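Local coordinates for protein O-ureido-L-serine synthase (PDB 3X44) that catalyses the PLP-dependent addition of hydroxyurea to O-acetyl-L-serine, giving O-ureido-L-serine for D-cycloserine biosynthesis, and also makes cysteine with sulfide, at residues K32-S35 with S41-D44; F36-S41 with L78-A83; L48-D53 with F138-F143; V99-L104 with Q218-A223; R253-A256 with I260-G263. The protein carries 1 engineered substitution. All coordinates share one frame; numbering follows the deposited sequence.

Contact 1 (K32-S35 with S41-D44). Engineered in segment 41-44: Ala43 (natural residue Lys).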
# COMPACT_ATOMS: atom_id res chain seq x y z
N LYS A 32 -3.21 15.96 6.23
CA LYS A 32 -3.91 14.70 5.95
C LYS A 32 -5.00 15.04 4.95
O LYS A 32 -5.92 15.81 5.25
CB LYS A 32 -4.52 14.11 7.24
CG LYS A 32 -4.87 12.62 7.14
CD LYS A 32 -4.64 11.88 8.47
CE LYS A 32 -5.04 10.40 8.39
NZ LYS A 32 -4.34 9.63 7.30
N VAL A 33 -4.89 14.46 3.77
CA VAL A 33 -5.82 14.70 2.68
C VAL A 33 -6.97 13.70 2.60
O VAL A 33 -6.90 12.71 1.87
CB VAL A 33 -5.06 14.71 1.33
CG1 VAL A 33 -5.89 15.41 0.26
CG2 VAL A 33 -3.73 15.40 1.52
N GLU A 34 -8.03 13.98 3.35
CA GLU A 34 -9.21 13.12 3.40
C GLU A 34 -10.05 13.12 2.13
O GLU A 34 -11.01 12.35 2.01
CB GLU A 34 -10.07 13.53 4.60
CG GLU A 34 -9.38 13.31 5.94
CD GLU A 34 -9.10 11.85 6.21
OE1 GLU A 34 -7.95 11.52 6.59
OE2 GLU A 34 -10.02 11.03 6.06
N SER A 35 -9.70 13.98 1.17
CA SER A 35 -10.44 14.05 -0.08
C SER A 35 -10.23 12.74 -0.85
O SER A 35 -11.01 12.39 -1.72
CB SER A 35 -9.94 15.23 -0.93
OG SER A 35 -8.55 15.11 -1.16
N SER A 41 -14.39 13.00 1.30
CA SER A 41 -14.15 13.63 2.59
C SER A 41 -14.05 12.65 3.75
O SER A 41 -14.37 11.46 3.61
CB SER A 41 -15.27 14.64 2.89
OG SER A 41 -16.35 14.01 3.56
N VAL A 42 -13.62 13.17 4.89
CA VAL A 42 -13.45 12.39 6.10
C VAL A 42 -14.76 11.77 6.59
O VAL A 42 -14.76 10.80 7.36
CB VAL A 42 -12.86 13.29 7.22
CG1 VAL A 42 -13.85 14.37 7.56
CG2 VAL A 42 -12.47 12.47 8.44
N ALA A 43 -15.89 12.31 6.14
CA ALA A 43 -17.20 11.82 6.55
C ALA A 43 -17.40 10.34 6.23
O ALA A 43 -18.22 9.67 6.85
CB ALA A 43 -18.30 12.65 5.88
N ASP A 44 -16.65 9.85 5.25
CA ASP A 44 -16.75 8.45 4.85
C ASP A 44 -16.45 7.49 6.01
O ASP A 44 -17.03 6.41 6.10
CB ASP A 44 -15.76 8.16 3.72
CG ASP A 44 -16.26 8.62 2.36
OD1 ASP A 44 -15.69 8.15 1.36
OD2 ASP A 44 -17.20 9.44 2.28
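The turn that leads from strand 28-33 into helix 43-56, beside the cofactor-attachment position, brings Glu34 against Ser41 and Val42. Glu34 lays its methylenes across Val42: CG comes 3.7 Å from Val42 CB, and CB comes 3.6 Å from Val42 N. The chain is bent at chi2 (-64°), so OE2 folds back over Val42 instead of running straight out, and lies 3.7 Å from Val42 CG2. No hydrogen bond spans the two segments. The buried carboxylate is satisfied nearby, by Thr14 at OE1 and by a salt bridge from Arg45 at OE2, which is why a charged residue can sit in this interior place. Branched Val42 supplies apolar surface on this side, and Glu34 O packs 3.4 Å from Ser41 CA.

Serine suits position 41 because its short hydroxyl can reach the backbone N two residues on: Ser41 OG accepts from Ala43 N at 3.1 Å, and Ser41 O receives Asp44 N at 3.2 Å. Ala43 is an engineered residue where the natural enzyme has the lysine that carries pyridoxal phosphate. A serine-capped helix start presenting the Schiff-base lysine is typical of the cysteine synthase family.

Contact 2 (F36-S41 with L78-A83)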
# COMPACT_ATOMS: atom_id res chain seq x y z
N PHE A 36 -9.16 12.02 -0.50
CA PHE A 36 -8.84 10.76 -1.15
C PHE A 36 -9.84 9.64 -0.83
O PHE A 36 -9.79 8.56 -1.42
CB PHE A 36 -7.42 10.31 -0.77
CG PHE A 36 -6.32 11.01 -1.55
CD1 PHE A 36 -5.86 10.47 -2.75
CD2 PHE A 36 -5.76 12.19 -1.08
CE1 PHE A 36 -4.84 11.10 -3.46
CE2 PHE A 36 -4.74 12.82 -1.78
CZ PHE A 36 -4.28 12.28 -2.98
N ASN A 37 -10.75 9.90 0.11
CA ASN A 37 -11.78 8.92 0.44
C ASN A 37 -12.73 8.90 -0.76
O ASN A 37 -12.91 9.93 -1.42
CB ASN A 37 -12.54 9.34 1.71
CG ASN A 37 -11.81 8.94 2.98
OD1 ASN A 37 -11.35 7.80 3.11
ND2 ASN A 37 -11.70 9.87 3.92
N PRO A 38 -13.36 7.75 -1.04
CA PRO A 38 -14.29 7.66 -2.19
C PRO A 38 -15.42 8.68 -2.17
O PRO A 38 -15.88 9.12 -3.23
CB PRO A 38 -14.81 6.22 -2.13
CG PRO A 38 -14.54 5.76 -0.72
CD PRO A 38 -13.28 6.48 -0.30
N GLY A 39 -15.87 9.05 -0.98
CA GLY A 39 -16.93 10.04 -0.85
C GLY A 39 -16.41 11.47 -0.98
O GLY A 39 -17.20 12.41 -1.08
N GLY A 40 -15.09 11.63 -0.99
CA GLY A 40 -14.50 12.95 -1.13
C GLY A 40 -14.23 13.69 0.18
O GLY A 40 -13.88 14.86 0.17
N SER A 41 -14.39 13.00 1.30
CA SER A 41 -14.15 13.63 2.59
C SER A 41 -14.05 12.65 3.75
O SER A 41 -14.37 11.46 3.61
CB SER A 41 -15.27 14.64 2.89
OG SER A 41 -16.35 14.01 3.56
N LEU A 78 -23.13 8.97 3.89
CA LEU A 78 -24.17 8.01 4.24
C LEU A 78 -24.92 7.62 2.96
O LEU A 78 -25.28 6.46 2.77
CB LEU A 78 -25.12 8.59 5.28
CG LEU A 78 -24.61 8.39 6.71
CD1 LEU A 78 -25.33 9.28 7.70
CD2 LEU A 78 -24.79 6.92 7.08
N ALA A 79 -25.12 8.60 2.08
CA ALA A 79 -25.82 8.34 0.83
C ALA A 79 -25.01 7.31 0.05
O ALA A 79 -25.56 6.33 -0.46
CB ALA A 79 -25.94 9.62 0.02
N MET A 80 -23.71 7.54 -0.03
CA MET A 80 -22.80 6.64 -0.74
C MET A 80 -22.78 5.23 -0.15
O MET A 80 -22.81 4.24 -0.89
CB MET A 80 -21.39 7.21 -0.74
CG MET A 80 -20.41 6.46 -1.62
SD MET A 80 -18.71 6.82 -1.22
CE MET A 80 -18.65 6.55 0.55
N VAL A 81 -22.70 5.13 1.17
CA VAL A 81 -22.69 3.83 1.83
C VAL A 81 -24.04 3.15 1.59
O VAL A 81 -24.11 1.95 1.30
CB VAL A 81 -22.46 3.97 3.36
CG1 VAL A 81 -22.75 2.65 4.05
CG2 VAL A 81 -21.02 4.41 3.64
N ALA A 82 -25.12 3.92 1.70
CA ALA A 82 -26.46 3.38 1.50
C ALA A 82 -26.60 2.83 0.08
O ALA A 82 -27.11 1.72 -0.11
CB ALA A 82 -27.50 4.46 1.76
N ALA A 83 -26.13 3.59 -0.90
CA ALA A 83 -26.22 3.17 -2.29
C ALA A 83 -25.40 1.90 -2.52
O ALA A 83 -25.79 1.03 -3.29
CB ALA A 83 -25.72 4.28 -3.22
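Gly40 N donates to Asn37 O at 2.8 Å, closing the type I beta turn that holds Pro38 and Gly39 against Met80. This turn lies in the loop between strand 28-33 and helix 43-56, and Met80 reaches it from helix 73-85, so the contact joins the run-up to the cofactor-lysine helix with a neighbouring helix of the fold.

Each residue fits its place in the turn. Proline is at home at the second position, where its ring already fixes phi, and Gly40 has a positive phi of 91° that glycine adopts with ease. Gly39, with no side chain, lets the thioether come up to the bare backbone. Asn37 bonds at both ends of its amide: OD1 accepts from Gly12 N, while ND2 makes weak bonds to Ser41 O, at 3.1 Å, and to Glu34 OE2. Gly39 N donates to Asp44 OD1, in the first turn of the following helix.

Methionine is long and flexible enough to cross from helix to loop. Its CG stands anti to the backbone N (chi1 -171°), which sends the chain straight out from helix 73-85, and the bend at chi3 (51°) folds the methyl back alongside the glycine. Gly259 of a neighbouring subunit packs on Met80, and Phe36 of that subunit on Pro38. The sulfur sits over the Pro38-Gly39 peptide: Met80 SD is 3.9 Å from Pro38 C and 3.6 Å from Gly39 N, with Met80 CE 4.1 Å from Gly39 CA.

Contact 3 (L48-D53 with F138-F143). With PUS ((E)-O-(carbamoylamino)-N-({3-hydroxy-2-methyl-5-[(phosphonooxy)methyl]pyridin-4-yl}methylidene)-L-serine), chain C.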
# COMPACT_ATOMS: atom_id res chain seq x y z
N LEU A 48 -19.42 4.75 7.26
CA LEU A 48 -19.17 3.32 7.22
C LEU A 48 -19.26 2.73 8.63
O LEU A 48 -19.88 1.69 8.85
CB LEU A 48 -17.78 3.04 6.65
CG LEU A 48 -17.33 1.58 6.61
CD1 LEU A 48 -18.18 0.82 5.61
CD2 LEU A 48 -15.86 1.51 6.24
N SER A 49 -18.63 3.41 9.58
CA SER A 49 -18.60 2.95 10.95
C SER A 49 -19.97 2.81 11.58
O SER A 49 -20.28 1.77 12.16
CB SER A 49 -17.76 3.88 11.81
OG SER A 49 -17.60 3.32 13.10
N VAL A 50 -20.79 3.85 11.48
CA VAL A 50 -22.12 3.84 12.06
C VAL A 50 -22.99 2.74 11.44
O VAL A 50 -23.72 2.04 12.14
CB VAL A 50 -22.82 5.21 11.88
CG1 VAL A 50 -24.25 5.13 12.37
CG2 VAL A 50 -22.04 6.29 12.65
N VAL A 51 -22.90 2.60 10.12
CA VAL A 51 -23.66 1.59 9.40
C VAL A 51 -23.23 0.17 9.77
O VAL A 51 -24.07 -0.69 10.06
CB VAL A 51 -23.51 1.79 7.87
CG1 VAL A 51 -23.97 0.55 7.12
CG2 VAL A 51 -24.32 3.00 7.45
N LEU A 52 -21.92 -0.08 9.78
CA LEU A 52 -21.40 -1.39 10.14
C LEU A 52 -21.79 -1.74 11.58
O LEU A 52 -22.20 -2.87 11.87
CB LEU A 52 -19.87 -1.41 10.01
CG LEU A 52 -19.28 -1.32 8.60
CD1 LEU A 52 -17.77 -1.42 8.70
CD2 LEU A 52 -19.83 -2.43 7.71
N ASP A 53 -21.65 -0.77 12.48
CA ASP A 53 -21.99 -0.96 13.88
C ASP A 53 -23.47 -1.30 14.03
O ASP A 53 -23.84 -2.21 14.78
CB ASP A 53 -21.68 0.33 14.66
CG ASP A 53 -22.18 0.29 16.09
OD1 ASP A 53 -21.53 -0.35 16.93
OD2 ASP A 53 -23.23 0.91 16.37
N PHE A 138 -33.82 4.63 10.80
CA PHE A 138 -32.66 4.52 11.69
C PHE A 138 -31.97 5.87 11.76
O PHE A 138 -31.81 6.54 10.74
CB PHE A 138 -31.69 3.46 11.16
CG PHE A 138 -30.37 3.43 11.88
CD1 PHE A 138 -30.25 2.85 13.14
CD2 PHE A 138 -29.23 3.98 11.29
CE1 PHE A 138 -29.02 2.82 13.80
CE2 PHE A 138 -28.00 3.96 11.94
CZ PHE A 138 -27.90 3.37 13.20
N ARG A 139 -31.59 6.28 12.97
CA ARG A 139 -30.90 7.55 13.16
C ARG A 139 -29.42 7.29 13.36
O ARG A 139 -29.03 6.52 14.24
CB ARG A 139 -31.45 8.28 14.40
CG ARG A 139 -32.85 8.84 14.25
CD ARG A 139 -32.84 10.25 13.69
NE ARG A 139 -32.07 11.17 14.53
CZ ARG A 139 -30.91 11.70 14.18
NH1 ARG A 139 -30.36 11.40 13.01
NH2 ARG A 139 -30.28 12.53 15.01
N ALA A 140 -28.58 7.92 12.55
CA ALA A 140 -27.14 7.74 12.69
C ALA A 140 -26.65 8.41 13.98
O ALA A 140 -25.68 7.96 14.58
CB ALA A 140 -26.41 8.31 11.47
N ARG A 141 -27.33 9.47 14.40
CA ARG A 141 -26.96 10.23 15.60
C ARG A 141 -25.47 10.50 15.63
O ARG A 141 -24.80 10.17 16.61
CB ARG A 141 -27.36 9.47 16.87
CG ARG A 141 -28.76 8.91 16.84
CD ARG A 141 -29.30 8.69 18.24
NE ARG A 141 -30.76 8.55 18.22
CZ ARG A 141 -31.62 9.56 18.28
NH1 ARG A 141 -31.18 10.81 18.36
NH2 ARG A 141 -32.92 9.33 18.24
N GLN A 142 -24.94 11.10 14.57
CA GLN A 142 -23.52 11.36 14.48
C GLN A 142 -22.89 12.15 15.63
O GLN A 142 -21.70 12.03 15.88
CB GLN A 142 -23.19 12.04 13.13
CG GLN A 142 -23.79 13.44 12.92
CD GLN A 142 -23.06 14.20 11.82
OE1 GLN A 142 -21.86 14.04 11.63
NE2 GLN A 142 -23.80 15.04 11.08
N PHE A 143 -23.68 12.95 16.33
CA PHE A 143 -23.14 13.74 17.43
C PHE A 143 -23.06 13.00 18.75
O PHE A 143 -22.47 13.50 19.72
CB PHE A 143 -23.97 15.01 17.64
CG PHE A 143 -23.97 15.93 16.47
CD1 PHE A 143 -22.89 16.79 16.24
CD2 PHE A 143 -25.05 15.96 15.58
CE1 PHE A 143 -22.90 17.67 15.17
CE2 PHE A 143 -25.06 16.84 14.51
CZ PHE A 143 -23.98 17.69 14.30
N PUS C . -19.18 17.24 8.98
CA PUS C . -20.39 16.56 9.61
CB PUS C . -20.89 17.34 10.88
OG PUS C . -21.26 18.74 10.51
ND PUS C . -22.34 19.23 11.34
CE PUS C . -22.17 20.36 12.06
NZ2 PUS C . -20.93 20.82 12.32
OZ1 PUS C . -23.11 20.96 12.46
C PUS C . -21.52 16.49 8.57
O PUS C . -21.25 16.57 7.40
OT PUS C . -22.67 16.37 8.92
C2 PUS C . -15.71 19.39 7.21
C3 PUS C . -16.84 18.57 7.69
C4 PUS C . -16.85 18.13 9.09
C5 PUS C . -15.72 18.50 9.96
C6 PUS C . -14.64 19.31 9.38
C2A PUS C . -15.69 19.89 5.79
C4A PUS C . -18.06 17.46 9.69
C5A PUS C . -15.66 18.07 11.41
N1 PUS C . -14.68 19.71 8.06
O3 PUS C . -17.81 18.19 6.84
O1P PUS C . -17.31 15.85 12.71
O2P PUS C . -15.24 14.73 12.96
O3P PUS C . -15.54 16.88 13.93
O4P PUS C . -15.36 16.64 11.52
P PUS C . -15.87 16.03 12.79
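Helix 43-56 touches Phe138 and Ala140 through Val50, at the edge strand of the four-stranded parallel sheet and the loop leaving it. Along the helix, Ser49 bonds through OG to Ala147 O, tying the helix to the start of helix 147-164. Val50 follows with CG1 anti to the backbone N (chi1 174°), and this one methyl does the touching. It approaches the Phe138 ring at its edge, near the ring plane, 4.0 Å from Phe138 CE2. The same methyl lies 3.9 Å from Ala140 CB, where a small side chain lets the helix come close. Val51 turns to the other flank and packs on Val81 and Arg85 of helix 73-85; Asp53, near the helix end, pairs with Lys57.

Beyond Ala140 the second segment runs into the active site. Gln142 reaches out in extended form, and Gln142 NE2 donates to the carboxylate oxygen OT of the bound PUS over 2.8 Å, almost straight at 174°. NE2 also bonds to Cys69 O, so two acceptors fix the turn of the amide, while Gln142 OE1 rests 3.5 Å from PUS CB. Phe143 brings its ring edge to the ureido group, CZ lying 3.7 Å from PUS ND, and meets Phe226 edge-to-face.

The contact with the helix is thus van der Waals packing without a hydrogen bond. The directional bond here is that of Gln142, a neutral donor to the external aldimine of the product; Thr70, Ser71 and Val74 N are among the other partners of PUS.

Contact 4 (V99-L104 with Q218-A223). With PUS ((E)-O-(carbamoylamino)-N-({3-hydroxy-2-methyl-5-[(phosphonooxy)methyl]pyridin-4-yl}methylidene)-L-serine), chain C.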
# COMPACT_ATOMS: atom_id res chain seq x y z
N VAL A 99 -24.88 24.10 -2.53
CA VAL A 99 -25.75 23.30 -3.38
C VAL A 99 -25.07 22.02 -3.86
O VAL A 99 -25.74 21.01 -4.10
CB VAL A 99 -26.28 24.12 -4.60
CG1 VAL A 99 -25.11 24.59 -5.48
CG2 VAL A 99 -27.27 23.29 -5.40
N GLU A 100 -23.74 22.06 -3.96
CA GLU A 100 -22.97 20.88 -4.37
C GLU A 100 -23.32 19.73 -3.43
O GLU A 100 -23.41 18.57 -3.85
CB GLU A 100 -21.47 21.17 -4.31
CG GLU A 100 -20.93 22.02 -5.47
CD GLU A 100 -20.83 23.50 -5.11
OE1 GLU A 100 -21.54 23.93 -4.18
OE2 GLU A 100 -20.04 24.23 -5.75
N ARG A 101 -23.51 20.05 -2.16
CA ARG A 101 -23.87 19.06 -1.15
C ARG A 101 -25.24 18.47 -1.49
O ARG A 101 -25.44 17.25 -1.43
CB ARG A 101 -23.92 19.70 0.23
CG ARG A 101 -22.57 19.91 0.88
CD ARG A 101 -22.64 21.05 1.89
NE ARG A 101 -21.56 20.96 2.86
CZ ARG A 101 -20.31 21.37 2.64
NH1 ARG A 101 -19.99 21.91 1.47
NH2 ARG A 101 -19.39 21.21 3.58
N ARG A 102 -26.20 19.32 -1.83
CA ARG A 102 -27.54 18.84 -2.19
C ARG A 102 -27.47 17.91 -3.41
O ARG A 102 -28.10 16.86 -3.44
CB ARG A 102 -28.47 20.00 -2.53
CG ARG A 102 -28.84 20.92 -1.38
CD ARG A 102 -29.66 22.08 -1.94
NE ARG A 102 -29.75 23.20 -1.02
CZ ARG A 102 -30.67 24.16 -1.09
NH1 ARG A 102 -30.67 25.15 -0.20
NH2 ARG A 102 -31.59 24.13 -2.04
N LYS A 103 -26.69 18.32 -4.40
CA LYS A 103 -26.58 17.54 -5.62
C LYS A 103 -25.86 16.22 -5.41
O LYS A 103 -26.24 15.20 -5.99
CB LYS A 103 -25.87 18.35 -6.70
CG LYS A 103 -26.77 19.38 -7.38
CD LYS A 103 -26.03 20.13 -8.47
CE LYS A 103 -26.93 21.15 -9.14
NZ LYS A 103 -26.84 21.06 -10.62
N LEU A 104 -24.84 16.23 -4.57
CA LEU A 104 -24.08 15.01 -4.31
C LEU A 104 -24.95 14.00 -3.59
O LEU A 104 -24.95 12.81 -3.92
CB LEU A 104 -22.82 15.33 -3.50
CG LEU A 104 -21.62 15.78 -4.34
CD1 LEU A 104 -20.36 15.78 -3.50
CD2 LEU A 104 -21.46 14.85 -5.53
N GLN A 218 -19.44 30.62 7.80
CA GLN A 218 -19.06 30.09 6.50
C GLN A 218 -18.09 28.92 6.45
O GLN A 218 -17.74 28.45 5.37
CB GLN A 218 -18.54 31.22 5.62
CG GLN A 218 -19.51 32.39 5.56
CD GLN A 218 -19.27 33.28 4.38
OE1 GLN A 218 -19.63 32.95 3.25
NE2 GLN A 218 -18.66 34.44 4.62
N ILE A 219 -17.63 28.44 7.61
CA ILE A 219 -16.71 27.31 7.57
C ILE A 219 -17.52 26.01 7.66
O ILE A 219 -17.47 25.29 8.65
CB ILE A 219 -15.65 27.37 8.69
CG1 ILE A 219 -15.01 28.76 8.72
CG2 ILE A 219 -14.56 26.37 8.40
CD1 ILE A 219 -13.96 28.94 9.80
N GLN A 220 -18.25 25.76 6.58
CA GLN A 220 -19.13 24.60 6.45
C GLN A 220 -18.56 23.31 7.01
O GLN A 220 -17.46 22.89 6.66
CB GLN A 220 -19.51 24.42 4.97
CG GLN A 220 -19.93 25.72 4.30
CD GLN A 220 -20.93 25.53 3.16
OE1 GLN A 220 -21.55 24.48 3.02
NE2 GLN A 220 -21.10 26.56 2.34
N GLY A 221 -19.33 22.69 7.90
CA GLY A 221 -18.90 21.44 8.49
C GLY A 221 -18.52 21.59 9.95
O GLY A 221 -18.57 20.63 10.72
N LEU A 222 -18.14 22.80 10.34
CA LEU A 222 -17.73 23.04 11.72
C LEU A 222 -18.78 23.71 12.60
O LEU A 222 -19.79 24.23 12.12
CB LEU A 222 -16.49 23.94 11.77
CG LEU A 222 -15.29 23.61 10.88
CD1 LEU A 222 -14.18 24.62 11.14
CD2 LEU A 222 -14.81 22.21 11.18
N ALA A 223 -18.48 23.66 13.89
CA ALA A 223 -19.25 24.28 14.94
C ALA A 223 -20.77 24.25 14.95
O ALA A 223 -21.43 25.20 14.52
CB ALA A 223 -18.79 25.73 15.08
N PUS C . -19.18 17.24 8.98
CA PUS C . -20.39 16.56 9.61
CB PUS C . -20.89 17.34 10.88
OG PUS C . -21.26 18.74 10.51
ND PUS C . -22.34 19.23 11.34
CE PUS C . -22.17 20.36 12.06
NZ2 PUS C . -20.93 20.82 12.32
OZ1 PUS C . -23.11 20.96 12.46
C PUS C . -21.52 16.49 8.57
O PUS C . -21.25 16.57 7.40
OT PUS C . -22.67 16.37 8.92
C2 PUS C . -15.71 19.39 7.21
C3 PUS C . -16.84 18.57 7.69
C4 PUS C . -16.85 18.13 9.09
C5 PUS C . -15.72 18.50 9.96
C6 PUS C . -14.64 19.31 9.38
C2A PUS C . -15.69 19.89 5.79
C4A PUS C . -18.06 17.46 9.69
C5A PUS C . -15.66 18.07 11.41
N1 PUS C . -14.68 19.71 8.06
O3 PUS C . -17.81 18.19 6.84
O1P PUS C . -17.31 15.85 12.71
O2P PUS C . -15.24 14.73 12.96
O3P PUS C . -15.54 16.88 13.93
O4P PUS C . -15.36 16.64 11.52
P PUS C . -15.87 16.03 12.79
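Residues Ile219 to Leu222 form a type II beta turn, closed by Leu222 N to Ile219 O at 3.1 Å, that presents Gln220 to Arg101 of helix 99-107 beside the pyridoxal phosphate site. Glycine fits the third position of such a turn, and Gly221 has the positive phi expected there, 109°; lacking a side chain, it also lets the cofactor ring lie close.

Across the contact, Gln220 OE1 sits over one face of the Arg101 guanidinium, offset toward its rim and 3.4 Å from CZ, with the amide and guanidinium planes 46° apart. It is no hydrogen bond, though the oxygen's partial charge should sit comfortably above the cation. OE1 instead accepts from Ser98 N, which positions it. Gln220 CB packs 3.5 Å from Arg101 NH2. An arginine, with three donor nitrogens, suits the spot: NE bonds to Ser71 O, NH1 to Ser98 OG and NH2 to Tyr297 OH. Since Ser71 also binds PUS through its hydroxyl, Arg101 is probably a second-shell residue that helps position Ser71.

On the ligand side of the turn, the ureido nitrogen NZ2 of PUS donates to Gly221 O at 2.9 Å, with an angle of 138° at the hydrogen. Gln220 O lies 3.6 Å from the ring methyl C2A of PUS, and Leu222 CD2 packs 3.4 Å from C6 of its pyridine ring.

Contact 5 (R253-A256 with I260-G263)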
# COMPACT_ATOMS: atom_id res chain seq x y z
N ARG A 253 -4.67 29.60 -1.14
CA ARG A 253 -3.21 29.50 -1.17
C ARG A 253 -2.73 28.06 -1.34
O ARG A 253 -1.74 27.80 -2.03
CB ARG A 253 -2.61 30.09 0.12
CG ARG A 253 -2.65 31.63 0.19
CD ARG A 253 -1.71 32.15 1.29
NE ARG A 253 -0.33 31.71 1.06
CZ ARG A 253 0.62 31.71 1.98
NH1 ARG A 253 0.37 32.13 3.21
NH2 ARG A 253 1.83 31.27 1.68
N LEU A 254 -3.44 27.13 -0.71
CA LEU A 254 -3.08 25.73 -0.80
C LEU A 254 -3.16 25.23 -2.23
O LEU A 254 -2.21 24.63 -2.74
CB LEU A 254 -4.00 24.89 0.09
CG LEU A 254 -3.56 24.76 1.54
CD1 LEU A 254 -4.75 24.38 2.41
CD2 LEU A 254 -2.46 23.71 1.64
N ALA A 255 -4.30 25.48 -2.87
CA ALA A 255 -4.51 25.06 -4.24
C ALA A 255 -3.56 25.73 -5.23
O ALA A 255 -3.04 25.08 -6.14
CB ALA A 255 -5.96 25.32 -4.64
N ALA A 256 -3.31 27.02 -5.06
CA ALA A 256 -2.44 27.76 -5.98
C ALA A 256 -0.94 27.71 -5.67
O ALA A 256 -0.10 27.94 -6.56
CB ALA A 256 -2.91 29.22 -6.06
N ILE A 260 -2.89 21.67 -3.78
CA ILE A 260 -3.81 20.91 -2.93
C ILE A 260 -5.11 21.71 -2.81
O ILE A 260 -5.14 22.79 -2.22
CB ILE A 260 -3.22 20.66 -1.53
CG1 ILE A 260 -1.91 19.87 -1.67
CG2 ILE A 260 -4.20 19.85 -0.68
CD1 ILE A 260 -1.08 19.83 -0.40
N PHE A 261 -6.17 21.17 -3.41
CA PHE A 261 -7.48 21.81 -3.43
C PHE A 261 -8.40 21.22 -2.36
O PHE A 261 -8.90 20.11 -2.51
CB PHE A 261 -8.10 21.62 -4.82
CG PHE A 261 -9.34 22.44 -5.04
CD1 PHE A 261 -9.38 23.78 -4.66
CD2 PHE A 261 -10.46 21.87 -5.64
CE1 PHE A 261 -10.52 24.54 -4.87
CE2 PHE A 261 -11.60 22.62 -5.86
CZ PHE A 261 -11.64 23.96 -5.47
N ALA A 262 -8.63 21.98 -1.30
CA ALA A 262 -9.45 21.52 -0.19
C ALA A 262 -10.53 22.52 0.22
O ALA A 262 -10.57 23.65 -0.26
CB ALA A 262 -8.55 21.21 1.00
N GLY A 263 -11.41 22.09 1.13
CA GLY A 263 -12.49 22.95 1.57
C GLY A 263 -12.10 24.07 2.53
O GLY A 263 -10.92 24.32 2.76
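The Phe261 ring meets Ala255 obliquely through CD1, which lies 3.8 Å from Ala255 CB; Phe303 of the same chain and Leu104 of a neighbouring subunit pack on the ring as well. With CG anti to the backbone N (chi1 -170°), the ring is carried away from the main chain and up to the small methyl of the helix, so a large aromatic finds room beside alanine at this subunit boundary.

Next to it the backbone makes the one hydrogen bond between the segments. Ile260 N donates to Leu254 O at 3.2 Å, nearly straight at the hydrogen (171°), but reaches the oxygen from well above the carbonyl plane, with an angle of 115° at the acceptor. The bond uses a carbonyl of the last turn of helix 244-257 and so ties the returning loop to the helix it has just left. The loop runs tight against that turn: Ile260 O approaches Leu254 CB to 3.3 Å and Ala255 CB to 3.6 Å.

The side chains suit this closeness. Leu254 points toward the loop and packs on Leu19 and Met22, with Leu254 CD2 4.5 Å from Ile260 CB, and the branched Ile260 extends the apolar patch to Ile7 of the neighbouring subunit. Further on, Ala262 O accepts from Ser251 OG, a second tie back to the same helix. Gly263 then takes the N-cap position of helix 264-278, whose Ser265 binds the cofactor, and the whole is a short loop joining two consecutive helices, 244-257 and 264-278, on the way to the pyridoxal phosphate site.

In the fold
From the N terminus, contact 1 closes the short loop between strand 28-33 and helix 43-56, and contact 2 takes that same loop, sharing Ser41, out to helix 73-85. Asp44 of contact 1 touches the turn of contact 2. Contact 3 continues along helix 43-56 to the edge strand of the parallel sheet; it crosses contact 2 in sequence, and the two meet through Val81 and Val51. Contact 4 crosses contact 3 in turn and brings helix 99-107 to the loop before strand 238-242, both contacts reaching the bound PUS. Contact 5, in series after the rest, closes the loop between helices 244-257 and 264-278, about 30 Å between centres from contact 3.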